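Local coordinates for protein MgGH51 (Meripilus giganteus, PDB 6ZPV) that hydrolyses terminal alpha-L-arabinofuranosyl residues from alpha-L-arabinosides, as a fungal glycosidase of family GH51, at residues D494-S497 against S502-K505; L449-V454 against Q484-T489; E585-T590 against Q595-K600; E215-M220 against A480-H485; Q512-L517 against T577-T582. All blocks are in the same frame, centred on the assembly; numbering follows the deposited sequence. Where two conformers were deposited one is given.

All five contacts draw on the chain after strand 474-479; contacts 2 and 4 add earlier segments, 449-454 and 215-220. Contacts 1 and 4 are deep: contact 1 zips a short hairpin through backbone bonds, and contact 4 is purely apolar, tying helix 211-219 to the residue leading into strand 483-485. Contact 2 shares strand 483-485 with contact 4 but lies nearer the surface, so its chemistry turns to water and an N-linked sugar. Contact 3 joins two arms of one loop through an asparagine, which also bonds to K505 of contact 1. Contact 5 is buried again, leucine packing from helix 507-517 onto the seven-stranded sheet. E219 of contact 4 forms salt bridges with K505 and K513.

Contact 1 of 5, residues D494-S497 against S502-K505; sequences DLVS and SVIK
I504 N gives the shortest polar bond here, 2.7 Å to S497 O and nearly straight at 169°, with the donor tilted 34° from the carbonyl plane. The same oxygen is brushed by the CA-H of V503, at 3.4 Å from V503 CA. The return bond, S497 N to I504 O, is 3.0 Å long, and its donor stays in the carbonyl plane. The CA-H of V496 leans on that acceptor too, so each carbonyl takes one full bond and one weaker C-H contact.

On one face of the sheet V496 and V503 cross obliquely, V496 CG1 lying 3.6 Å from V503 CG1. Both CG1 branches are anti to their backbone N (175° in V496), which swings the two methyls together. D212, I213 and T216 of helix 211-219 pack on V503. On the other face the contact is looser, with S497 CB 4.2 Å from I504 CD1, while S497 OG bonds to Q484 OE1. The ladder, with S497 and I504 as its hydrogen-bonded pair and V496 and K505 as its non-hydrogen-bonded one, is that of an antiparallel beta hairpin; strand 483-485 runs parallel to 496-498 and makes it a three-stranded mixed sheet.

Contact 2 of 5, residues L449-V454 against Q484-T489; sequences LAFPTV and QHVNST. With NAG (2-acetamido-2-deoxy-beta-D-glucopyranose), chain C.
F451 and Q484 are the residues whose backbones approach most closely, with CA atoms 9.8 Å apart, where the irregular loop 449-454 passes the end of strand 483-485 and the type I beta turn H485-S488. That turn carries an N-glycosylation sequon, N487-S488-T489.

With such a gap the side chains and waters do the joining. The F451 side chain stands at about a right angle to Q484, and its CE1 comes 3.5 Å from Q484 OE1; ring and amide planes are 40° apart. V486 CG1 meets the edge of the same ring, 4.3 Å from CE1. Two waters bridge A450 O to the Q484 amide, one reaching OE1 and the other NE2. The second of these also lies over a face of the F451 ring, toward its rim.

The amide cannot easily turn: NE2 donates within its own plane to T489 OG1 over 2.9 Å, nearly straight at 170°, and OE1 takes a bond from S497 OG. T489 OG1 hands its proton on to H485 O, which also accepts from S488 N on the opposite face of the carbonyl plane. H485 ND1 in turn receives N487 N in the plane of the imidazole, at 3.0 Å. The N-acetylglucosamine is joined covalently to N487, its C1 1.4 Å from N487 ND2, and V486 CG2 sits 3.9 Å from the sugar ring oxygen O5.

Contact 3 of 5, residues E585-T590 against Q595-K600; sequences ETASNT and QAIVPK
N589 reaches across to I597 and pairs with both polar atoms of its backbone. I597 N donates to N589 OD1 over 2.8 Å, on a lone pair in the carbonyl plane, and N589 ND2 answers with a 2.9 Å bond to I597 O. This second bond is almost straight at 171°, with I597 O lying in the plane of the N589 amide. The asparagine therefore bonds much as a strand neighbour would. Its CG lies anti to the carbonyl carbon (chi1 -66°), which carries the amide over to residues 595-597. K505 O accepts from ND2 as well, so that three bonds in all hold the amide's rotation.

All of this lies within the long connection between strands 575-582 and 600-605 of the C-terminal antiparallel sheet, so the bonds fold that connection back on itself. A596 CB comes alongside the amide, 3.5 Å from N589 OD1 and 3.7 Å from S588 O.

I597 turns its side chain toward A587, with chi1 -53°. Its CD1 thereby ends 3.7 Å from A587 CB, with I597 CG1 nearly as close to the same methyl. V454 of helix 454-469 and L581 of strand 575-582 pack against the isoleucine as well.

Contact 4 of 5, residues E215-M220 against A480-H485; sequences ETLAEM and APLLQH
L217 and L482 meet branch to branch, their side chains slanting across each other rather than lying alongside. L217 CD2 is the methyl that does most of the touching: it nestles against the fork of L482, 3.9 Å from CD2, equally far from CD1, and 4.0 Å from CG. The other branch of L217, CD1, reaches L482 CD2 alone, also at 4.0 Å. Both side chains set out toward the opposite segment, but the torsions differ. L217 has CG anti to its carbonyl carbon (chi1 -63°), and L482 has CG anti to its backbone N (chi1 -176°). Each side chain thus holds its two methyls out toward the other across the gap between L217 CA and L482 CA, which are 9.0 Å apart.

M220, a turn further along, adds at most a loose and doubtful touch on L482, since it has two conformers. No polar bond crosses between the segments. L20 of strand 20-21 packs against L217, M220 and L482 alike, and F509 of helix 507-517 lies against M220.

The charged group is kept to another side of the helix, where E219 splits its carboxylate between two lysines, OE1 to K505 and OE2 to K513, so that the helix is also tied to strand 503-505 and helix 507-517. Strands 20-21 and 474-479 are the two ends of the eight-stranded parallel sheet. A contact between helix 211-219 and residues just after 474-479, with L20 against both leucines, is consistent with the region where the (beta/alpha)8 barrel of GH51 closes.

Contact 5 of 5, residues Q512-L517 against T577-T582; sequences QKLFAL and TLQVLT
L514 lays its two methyls over a pair of strand residues, CD2 against Q579 and CD1 against L581. The CD2 branch sits 3.8 Å from Q579 CB and 4.1 Å from Q579 CD, so it rides on the aliphatic part of the glutamine. These two side chains run antiparallel, each toward the other's backbone, and the glutamine is extended beyond CG, which lets its stem lie beside the leucine. The CD1 branch is more loosely placed, 4.1 Å from L581 CB.

L514 points at the strand with CG anti to its carbonyl carbon (chi1 -76°). L581 has CG anti to its backbone N instead (chi1 -179°), which takes its CG and methyls past L514, so that CB makes the contact. Q579 and L581 are two residues apart on the strand and share the face turned to the helix, and the single leucine fits across both.

Nothing polar links the segments. Strand 575-582 runs antiparallel between 618-625 and 600-605 in the seven-stranded C-terminal sheet. Helix 507-517, which follows strand 503-505, lies on that sheet: F515 also touches V619 of strand 618-625, while its ring packs on A461, M464 and T465 of helix 454-469.

Contact 1 of 5, residues D494-S497 against S502-K505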
# COMPACT_ATOMS: atom_id res chain seq x y z
N ASP A 494 5.91 4.92 -9.16
CA ASP A 494 5.17 4.68 -7.91
C ASP A 494 5.06 5.95 -7.08
O ASP A 494 5.94 6.81 -7.17
CB ASP A 494 5.87 3.56 -7.14
CG ASP A 494 6.03 2.33 -7.99
OD1 ASP A 494 5.04 1.65 -8.27
OD2 ASP A 494 7.23 2.08 -8.45
N LEU A 495 4.02 6.04 -6.25
CA LEU A 495 3.78 7.31 -5.55
C LEU A 495 4.83 7.65 -4.46
O LEU A 495 5.22 8.82 -4.36
CB LEU A 495 2.35 7.31 -4.93
CG LEU A 495 1.83 8.70 -4.64
CD1 LEU A 495 1.50 9.45 -5.92
CD2 LEU A 495 0.58 8.63 -3.77
N VAL A 496 5.19 6.66 -3.68
CA VAL A 496 6.14 6.82 -2.57
C VAL A 496 7.15 5.70 -2.65
O VAL A 496 6.76 4.54 -2.75
CB VAL A 496 5.37 6.80 -1.24
CG1 VAL A 496 6.34 6.85 -0.04
CG2 VAL A 496 4.37 7.95 -1.16
N SER A 497 8.45 6.06 -2.58
CA SER A 497 9.51 5.06 -2.67
C SER A 497 10.29 5.04 -1.37
O SER A 497 10.21 5.98 -0.59
CB SER A 497 10.40 5.35 -3.88
OG SER A 497 9.63 5.45 -5.07
N SER A 502 14.87 5.07 4.60
CA SER A 502 14.34 6.39 4.28
C SER A 502 13.27 6.31 3.22
O SER A 502 13.19 5.35 2.48
CB SER A 502 15.34 7.39 3.96
OG SER A 502 15.91 7.01 2.77
N VAL A 503 12.49 7.39 3.15
CA VAL A 503 11.34 7.51 2.25
C VAL A 503 11.59 8.67 1.26
O VAL A 503 12.20 9.67 1.62
CB VAL A 503 10.06 7.74 3.04
CG1 VAL A 503 8.87 8.12 2.22
CG2 VAL A 503 9.73 6.58 3.94
N ILE A 504 11.10 8.50 0.04
CA ILE A 504 11.16 9.47 -1.04
C ILE A 504 9.72 9.81 -1.43
O ILE A 504 8.99 8.91 -1.92
CB ILE A 504 11.93 8.91 -2.25
CG1 ILE A 504 13.36 8.53 -1.89
CG2 ILE A 504 11.98 9.95 -3.35
CD1 ILE A 504 13.78 7.27 -2.32
N LYS A 505 9.34 11.05 -1.27
CA LYS A 505 8.00 11.53 -1.64
C LYS A 505 8.09 12.07 -3.06
O LYS A 505 8.81 13.03 -3.32
CB LYS A 505 7.57 12.63 -0.65
CG LYS A 505 7.39 12.14 0.77
CD LYS A 505 7.24 13.16 1.79
CE LYS A 505 7.52 12.53 3.16
NZ LYS A 505 7.28 13.49 4.25

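Contact 2 of 5, residues L449-V454 against Q484-T489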
# COMPACT_ATOMS: atom_id res chain seq x y z
N LEU A 449 8.71 5.95 -17.14
CA LEU A 449 9.22 6.79 -16.04
C LEU A 449 9.70 5.89 -14.91
O LEU A 449 8.90 5.08 -14.36
CB LEU A 449 8.11 7.72 -15.57
CG LEU A 449 7.61 8.73 -16.60
CD1 LEU A 449 6.57 9.64 -16.04
CD2 LEU A 449 8.72 9.49 -17.33
N ALA A 450 10.96 6.02 -14.51
CA ALA A 450 11.51 5.31 -13.35
C ALA A 450 10.87 5.83 -12.04
O ALA A 450 10.71 5.06 -11.11
CB ALA A 450 12.99 5.46 -13.30
N PHE A 451 10.59 7.15 -12.01
CA PHE A 451 9.94 7.84 -10.89
C PHE A 451 9.00 8.87 -11.50
O PHE A 451 9.23 9.33 -12.62
CB PHE A 451 10.99 8.55 -10.01
CG PHE A 451 11.93 7.63 -9.29
CD1 PHE A 451 11.52 6.99 -8.13
CD2 PHE A 451 13.20 7.39 -9.77
CE1 PHE A 451 12.33 6.08 -7.47
CE2 PHE A 451 14.05 6.49 -9.13
CZ PHE A 451 13.61 5.88 -7.94
N PRO A 452 7.96 9.28 -10.78
CA PRO A 452 7.13 10.37 -11.26
C PRO A 452 8.01 11.60 -11.55
O PRO A 452 9.03 11.82 -10.89
CB PRO A 452 6.16 10.62 -10.10
CG PRO A 452 6.09 9.28 -9.37
CD PRO A 452 7.53 8.76 -9.46
N THR A 453 7.58 12.40 -12.50
CA THR A 453 8.27 13.63 -12.89
C THR A 453 7.33 14.82 -12.66
O THR A 453 6.15 14.70 -12.34
CB THR A 453 8.72 13.57 -14.36
OG1 THR A 453 7.51 13.43 -15.14
CG2 THR A 453 9.68 12.42 -14.63
N VAL A 454 7.88 16.02 -12.83
CA VAL A 454 7.02 17.22 -12.78
C VAL A 454 5.98 17.11 -13.90
O VAL A 454 4.79 17.40 -13.71
CB VAL A 454 7.82 18.51 -12.82
CG1 VAL A 454 6.91 19.71 -12.73
CG2 VAL A 454 8.85 18.57 -11.70
N GLN A 484 6.88 1.68 -3.35
CA GLN A 484 8.00 1.04 -4.05
C GLN A 484 9.24 0.89 -3.17
O GLN A 484 9.84 1.91 -2.78
CB GLN A 484 8.40 1.85 -5.27
CG GLN A 484 9.64 1.37 -6.00
CD GLN A 484 10.21 2.39 -6.97
OE1 GLN A 484 9.89 3.56 -6.94
NE2 GLN A 484 11.11 1.91 -7.81
N HIS A 485 9.69 -0.35 -2.98
CA HIS A 485 11.03 -0.60 -2.42
C HIS A 485 12.00 -0.45 -3.57
O HIS A 485 11.95 -1.18 -4.56
CB HIS A 485 11.13 -2.02 -1.83
CG HIS A 485 12.28 -2.16 -0.94
ND1 HIS A 485 13.58 -1.82 -1.33
CD2 HIS A 485 12.32 -2.49 0.38
CE1 HIS A 485 14.33 -2.01 -0.26
NE2 HIS A 485 13.61 -2.42 0.81
N VAL A 486 12.89 0.54 -3.49
CA VAL A 486 13.81 0.82 -4.61
C VAL A 486 14.78 -0.31 -4.87
O VAL A 486 15.38 -0.33 -5.94
CB VAL A 486 14.52 2.14 -4.44
CG1 VAL A 486 13.55 3.28 -4.42
CG2 VAL A 486 15.48 2.14 -3.23
N ASN A 487 14.92 -1.26 -3.97
CA ASN A 487 15.79 -2.41 -4.21
C ASN A 487 15.05 -3.61 -4.74
O ASN A 487 15.71 -4.65 -5.03
CB ASN A 487 16.60 -2.79 -2.97
CG ASN A 487 17.44 -1.66 -2.45
OD1 ASN A 487 17.22 -1.11 -1.38
ND2 ASN A 487 18.43 -1.27 -3.26
N SER A 488 13.73 -3.58 -4.90
CA SER A 488 12.97 -4.70 -5.47
C SER A 488 11.68 -4.18 -6.08
O SER A 488 10.64 -4.13 -5.45
CB SER A 488 12.69 -5.75 -4.43
OG SER A 488 11.97 -6.84 -5.03
N THR A 489 11.81 -3.78 -7.35
CA THR A 489 10.76 -3.11 -8.12
C THR A 489 10.26 -3.96 -9.29
O THR A 489 11.09 -4.45 -10.07
CB THR A 489 11.31 -1.78 -8.63
OG1 THR A 489 11.57 -0.92 -7.50
CG2 THR A 489 10.32 -1.10 -9.55
C1 NAG C . 19.30 -0.20 -2.89
C2 NAG C . 20.78 -0.64 -2.99
C3 NAG C . 21.74 0.53 -2.84
C4 NAG C . 21.32 1.70 -3.75
C5 NAG C . 19.90 2.02 -3.47
C6 NAG C . 19.33 3.25 -4.25
C7 NAG C . 21.31 -2.95 -2.40
C8 NAG C . 21.57 -3.84 -1.22
N2 NAG C . 21.04 -1.71 -2.01
O3 NAG C . 23.06 0.09 -3.16
O4 NAG C . 22.21 2.80 -3.41
O5 NAG C . 19.10 0.87 -3.78
O6 NAG C . 19.49 2.95 -5.61
O7 NAG C . 21.42 -3.36 -3.54
O HOH W 1 8.80 5.04 -9.06
O HOH W 2 12.58 3.28 -10.01

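Contact 3 of 5, residues E585-T590 against Q595-K600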
# COMPACT_ATOMS: atom_id res chain seq x y z
N GLU A 585 10.64 20.07 -16.41
CA GLU A 585 9.66 19.09 -16.93
C GLU A 585 9.98 17.65 -16.47
O GLU A 585 9.09 16.95 -16.01
CB GLU A 585 9.66 19.18 -18.45
CG GLU A 585 8.62 18.29 -19.09
CD GLU A 585 8.51 18.40 -20.57
OE1 GLU A 585 9.22 19.24 -21.19
OE2 GLU A 585 7.56 17.76 -21.12
N THR A 586 11.23 17.23 -16.65
CA THR A 586 11.59 15.82 -16.40
C THR A 586 12.21 15.63 -15.01
O THR A 586 12.66 14.50 -14.72
CB THR A 586 12.53 15.29 -17.47
OG1 THR A 586 13.78 15.97 -17.42
CG2 THR A 586 11.94 15.37 -18.85
N ALA A 587 12.18 16.62 -14.13
CA ALA A 587 12.75 16.45 -12.81
C ALA A 587 11.92 15.46 -11.98
O ALA A 587 10.68 15.45 -12.06
CB ALA A 587 12.86 17.77 -12.06
N SER A 588 12.58 14.74 -11.13
CA SER A 588 12.05 13.69 -10.24
C SER A 588 12.75 13.76 -8.88
O SER A 588 13.91 14.19 -8.79
CB SER A 588 12.33 12.26 -10.77
OG SER A 588 11.58 11.84 -11.89
N ASN A 589 12.09 13.26 -7.86
CA ASN A 589 12.73 12.93 -6.58
C ASN A 589 13.24 11.50 -6.66
O ASN A 589 12.54 10.58 -7.04
CB ASN A 589 11.76 13.14 -5.42
CG ASN A 589 11.44 14.63 -5.31
OD1 ASN A 589 12.34 15.46 -5.52
ND2 ASN A 589 10.18 14.94 -4.97
N THR A 590 14.53 11.32 -6.33
CA THR A 590 15.20 10.01 -6.46
C THR A 590 15.95 9.70 -5.20
O THR A 590 16.10 10.53 -4.32
CB THR A 590 16.22 10.06 -7.61
OG1 THR A 590 17.25 10.96 -7.21
CG2 THR A 590 15.62 10.51 -8.91
N GLN A 595 14.77 15.23 -2.31
CA GLN A 595 14.03 16.48 -2.12
C GLN A 595 14.36 17.47 -3.23
O GLN A 595 14.32 18.71 -3.04
CB GLN A 595 14.22 17.01 -0.71
CG GLN A 595 13.68 16.08 0.36
CD GLN A 595 13.78 16.72 1.70
OE1 GLN A 595 14.87 17.06 2.14
NE2 GLN A 595 12.65 16.90 2.35
N ALA A 596 14.62 16.98 -4.42
CA ALA A 596 14.87 17.86 -5.56
C ALA A 596 13.67 18.77 -5.81
O ALA A 596 13.83 19.97 -6.13
CB ALA A 596 15.16 17.05 -6.81
N ILE A 597 12.46 18.24 -5.73
CA ILE A 597 11.19 18.93 -6.06
C ILE A 597 10.24 18.84 -4.88
O ILE A 597 9.70 17.75 -4.62
CB ILE A 597 10.53 18.37 -7.32
CG1 ILE A 597 11.45 18.33 -8.55
CG2 ILE A 597 9.25 19.11 -7.63
CD1 ILE A 597 11.92 19.66 -9.01
N VAL A 598 10.07 19.96 -4.17
CA VAL A 598 9.15 20.04 -3.03
C VAL A 598 8.32 21.30 -3.15
O VAL A 598 8.72 22.29 -3.77
CB VAL A 598 9.94 20.00 -1.72
CG1 VAL A 598 10.71 18.68 -1.60
CG2 VAL A 598 10.82 21.22 -1.57
N PRO A 599 7.11 21.29 -2.59
CA PRO A 599 6.24 22.45 -2.71
C PRO A 599 6.80 23.63 -1.90
O PRO A 599 7.46 23.43 -0.88
CB PRO A 599 4.90 21.96 -2.16
CG PRO A 599 5.04 20.66 -1.71
CD PRO A 599 6.45 20.15 -1.94
N LYS A 600 6.45 24.82 -2.32
CA LYS A 600 6.75 26.07 -1.62
C LYS A 600 5.45 26.74 -1.24
O LYS A 600 4.54 26.87 -2.07
CB LYS A 600 7.60 26.98 -2.51
CG LYS A 600 8.87 26.30 -3.08
CD LYS A 600 9.86 25.57 -2.21
CE LYS A 600 11.02 24.89 -2.95
NZ LYS A 600 12.15 24.71 -1.99

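Contact 4 of 5, residues E215-M220 against A480-H485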
# COMPACT_ATOMS: atom_id res chain seq x y z
N GLU A 215 3.29 7.10 8.41
CA GLU A 215 3.11 8.55 8.61
C GLU A 215 3.02 9.29 7.29
O GLU A 215 2.28 10.29 7.15
CB GLU A 215 4.25 9.09 9.42
CG GLU A 215 4.29 8.63 10.87
CD GLU A 215 5.59 8.87 11.62
OE1 GLU A 215 6.54 9.43 10.98
OE2 GLU A 215 5.72 8.40 12.78
N THR A 216 3.80 8.87 6.29
CA THR A 216 3.77 9.48 4.95
C THR A 216 2.40 9.27 4.31
O THR A 216 1.86 10.22 3.68
CB THR A 216 4.90 8.97 4.08
OG1 THR A 216 6.17 9.20 4.66
CG2 THR A 216 4.89 9.55 2.68
N LEU A 217 1.84 8.08 4.41
CA LEU A 217 0.50 7.85 3.87
C LEU A 217 -0.48 8.73 4.58
O LEU A 217 -1.35 9.35 3.93
CB LEU A 217 0.14 6.36 4.03
CG LEU A 217 1.04 5.40 3.24
CD1 LEU A 217 0.47 3.97 3.34
CD2 LEU A 217 1.32 5.82 1.84
N ALA A 218 -0.42 8.81 5.90
CA ALA A 218 -1.36 9.68 6.61
C ALA A 218 -1.17 11.16 6.25
O ALA A 218 -2.17 11.90 6.14
CB ALA A 218 -1.24 9.45 8.10
N GLU A 219 0.04 11.58 5.93
CA GLU A 219 0.37 12.98 5.53
C GLU A 219 -0.40 13.46 4.34
O GLU A 219 -0.69 14.65 4.21
CB GLU A 219 1.92 13.07 5.22
CG GLU A 219 2.46 14.35 4.71
CD GLU A 219 3.92 14.27 4.43
OE1 GLU A 219 4.62 13.42 5.06
OE2 GLU A 219 4.30 15.14 3.58
N MET A 220 -0.72 12.51 3.48
CA MET A 220 -1.37 12.80 2.20
C MET A 220 -2.81 13.23 2.42
O MET A 220 -3.36 13.81 1.52
CB MET A 220 -1.22 11.60 1.26
CG MET A 220 -1.19 11.97 -0.22
SD MET A 220 -1.74 10.59 -1.26
CE MET A 220 -0.41 9.57 -0.63
N ALA A 480 -1.94 4.67 -8.68
CA ALA A 480 -1.35 3.35 -8.42
C ALA A 480 -0.11 3.13 -9.22
O ALA A 480 -0.04 3.61 -10.38
CB ALA A 480 -2.34 2.25 -8.68
N PRO A 481 0.85 2.32 -8.73
CA PRO A 481 0.92 1.83 -7.36
C PRO A 481 1.31 2.93 -6.35
O PRO A 481 1.93 3.95 -6.68
CB PRO A 481 2.06 0.76 -7.39
CG PRO A 481 2.19 0.43 -8.84
CD PRO A 481 1.88 1.72 -9.58
N LEU A 482 0.99 2.65 -5.08
CA LEU A 482 1.27 3.53 -3.95
C LEU A 482 2.73 3.52 -3.56
O LEU A 482 3.26 4.60 -3.25
CB LEU A 482 0.38 3.08 -2.81
CG LEU A 482 0.42 3.93 -1.54
CD1 LEU A 482 -0.01 5.36 -1.80
CD2 LEU A 482 -0.44 3.30 -0.48
N LEU A 483 3.33 2.32 -3.48
CA LEU A 483 4.60 2.16 -2.77
C LEU A 483 5.61 1.39 -3.60
O LEU A 483 5.25 0.47 -4.37
CB LEU A 483 4.37 1.43 -1.44
CG LEU A 483 3.78 2.30 -0.33
CD1 LEU A 483 3.29 1.51 0.83
CD2 LEU A 483 4.78 3.32 0.15
N GLN A 484 6.88 1.68 -3.35
CA GLN A 484 8.00 1.04 -4.05
C GLN A 484 9.24 0.89 -3.17
O GLN A 484 9.84 1.91 -2.78
CB GLN A 484 8.40 1.85 -5.27
CG GLN A 484 9.64 1.37 -6.00
CD GLN A 484 10.21 2.39 -6.97
OE1 GLN A 484 9.89 3.56 -6.94
NE2 GLN A 484 11.11 1.91 -7.81
N HIS A 485 9.69 -0.35 -2.98
CA HIS A 485 11.03 -0.60 -2.42
C HIS A 485 12.00 -0.45 -3.57
O HIS A 485 11.95 -1.18 -4.56
CB HIS A 485 11.13 -2.02 -1.83
CG HIS A 485 12.28 -2.16 -0.94
ND1 HIS A 485 13.58 -1.82 -1.33
CD2 HIS A 485 12.32 -2.49 0.38
CE1 HIS A 485 14.33 -2.01 -0.26
NE2 HIS A 485 13.61 -2.42 0.81

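Contact 5 of 5, residues Q512-L517 against T577-T582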
# COMPACT_ATOMS: atom_id res chain seq x y z
N GLN A 512 -0.97 14.69 -5.25
CA GLN A 512 -2.05 14.01 -4.52
C GLN A 512 -2.31 14.71 -3.19
O GLN A 512 -3.50 14.93 -2.84
CB GLN A 512 -1.73 12.53 -4.27
CG GLN A 512 -1.63 11.64 -5.50
CD GLN A 512 -2.96 11.44 -6.14
OE1 GLN A 512 -3.95 11.07 -5.45
NE2 GLN A 512 -3.01 11.64 -7.47
N LYS A 513 -1.27 15.03 -2.44
CA LYS A 513 -1.44 15.71 -1.14
C LYS A 513 -2.05 17.10 -1.31
O LYS A 513 -2.93 17.48 -0.51
CB LYS A 513 -0.05 15.78 -0.50
CG LYS A 513 -0.01 16.46 0.86
CD LYS A 513 1.40 16.52 1.47
CE LYS A 513 1.44 17.24 2.81
NZ LYS A 513 2.84 17.43 3.28
N LEU A 514 -1.59 17.87 -2.27
CA LEU A 514 -2.14 19.20 -2.51
C LEU A 514 -3.64 19.10 -2.81
O LEU A 514 -4.41 19.95 -2.35
CB LEU A 514 -1.39 19.91 -3.64
CG LEU A 514 -0.01 20.46 -3.28
CD1 LEU A 514 0.71 20.88 -4.51
CD2 LEU A 514 -0.08 21.60 -2.32
N PHE A 515 -4.06 18.10 -3.59
CA PHE A 515 -5.47 17.99 -3.91
C PHE A 515 -6.28 17.55 -2.70
O PHE A 515 -7.37 18.06 -2.46
CB PHE A 515 -5.69 17.09 -5.14
CG PHE A 515 -5.58 17.84 -6.46
CD1 PHE A 515 -4.43 18.47 -6.85
CD2 PHE A 515 -6.68 17.89 -7.30
CE1 PHE A 515 -4.40 19.21 -8.02
CE2 PHE A 515 -6.64 18.63 -8.47
CZ PHE A 515 -5.50 19.28 -8.83
N ALA A 516 -5.79 16.56 -1.97
CA ALA A 516 -6.55 15.94 -0.87
C ALA A 516 -6.61 16.81 0.37
O ALA A 516 -7.63 16.80 1.07
CB ALA A 516 -5.92 14.59 -0.52
N LEU A 517 -5.55 17.54 0.69
CA LEU A 517 -5.56 18.36 1.92
C LEU A 517 -6.25 19.72 1.72
O LEU A 517 -6.46 20.45 2.74
CB LEU A 517 -4.13 18.63 2.36
CG LEU A 517 -3.39 17.46 2.99
CD1 LEU A 517 -2.06 17.94 3.49
CD2 LEU A 517 -4.16 16.82 4.15
N THR A 577 -3.26 32.00 1.03
CA THR A 577 -2.08 31.21 0.95
C THR A 577 -1.89 30.69 -0.47
O THR A 577 -2.87 30.47 -1.19
CB THR A 577 -2.06 30.08 1.96
OG1 THR A 577 -3.05 29.17 1.52
CG2 THR A 577 -2.26 30.55 3.39
N LEU A 578 -0.62 30.52 -0.86
CA LEU A 578 -0.22 29.95 -2.13
C LEU A 578 0.70 28.77 -1.87
O LEU A 578 1.70 28.92 -1.14
CB LEU A 578 0.50 31.01 -2.99
CG LEU A 578 1.13 30.51 -4.29
CD1 LEU A 578 0.11 29.95 -5.28
CD2 LEU A 578 1.99 31.60 -4.95
N GLN A 579 0.42 27.63 -2.48
CA GLN A 579 1.31 26.44 -2.44
C GLN A 579 1.59 26.07 -3.88
O GLN A 579 0.65 25.90 -4.63
CB GLN A 579 0.60 25.29 -1.70
CG GLN A 579 0.16 25.64 -0.30
CD GLN A 579 -0.75 24.61 0.32
OE1 GLN A 579 -2.03 24.80 0.44
NE2 GLN A 579 -0.14 23.58 0.74
N VAL A 580 2.88 25.93 -4.22
CA VAL A 580 3.28 25.68 -5.63
C VAL A 580 4.26 24.52 -5.68
O VAL A 580 5.28 24.55 -4.97
CB VAL A 580 3.99 26.92 -6.23
CG1 VAL A 580 4.34 26.74 -7.69
CG2 VAL A 580 3.21 28.18 -6.05
N LEU A 581 3.99 23.58 -6.55
CA LEU A 581 4.87 22.48 -6.92
C LEU A 581 5.28 22.68 -8.39
O LEU A 581 4.39 22.66 -9.27
CB LEU A 581 4.13 21.16 -6.75
CG LEU A 581 4.93 19.90 -7.08
CD1 LEU A 581 5.91 19.58 -5.96
CD2 LEU A 581 3.95 18.74 -7.28
N THR A 582 6.55 22.87 -8.64
CA THR A 582 7.01 23.12 -10.02
C THR A 582 8.50 22.77 -10.12
O THR A 582 9.11 22.40 -9.11
CB THR A 582 6.72 24.56 -10.48
OG1 THR A 582 6.95 24.71 -11.88
CG2 THR A 582 7.54 25.58 -9.77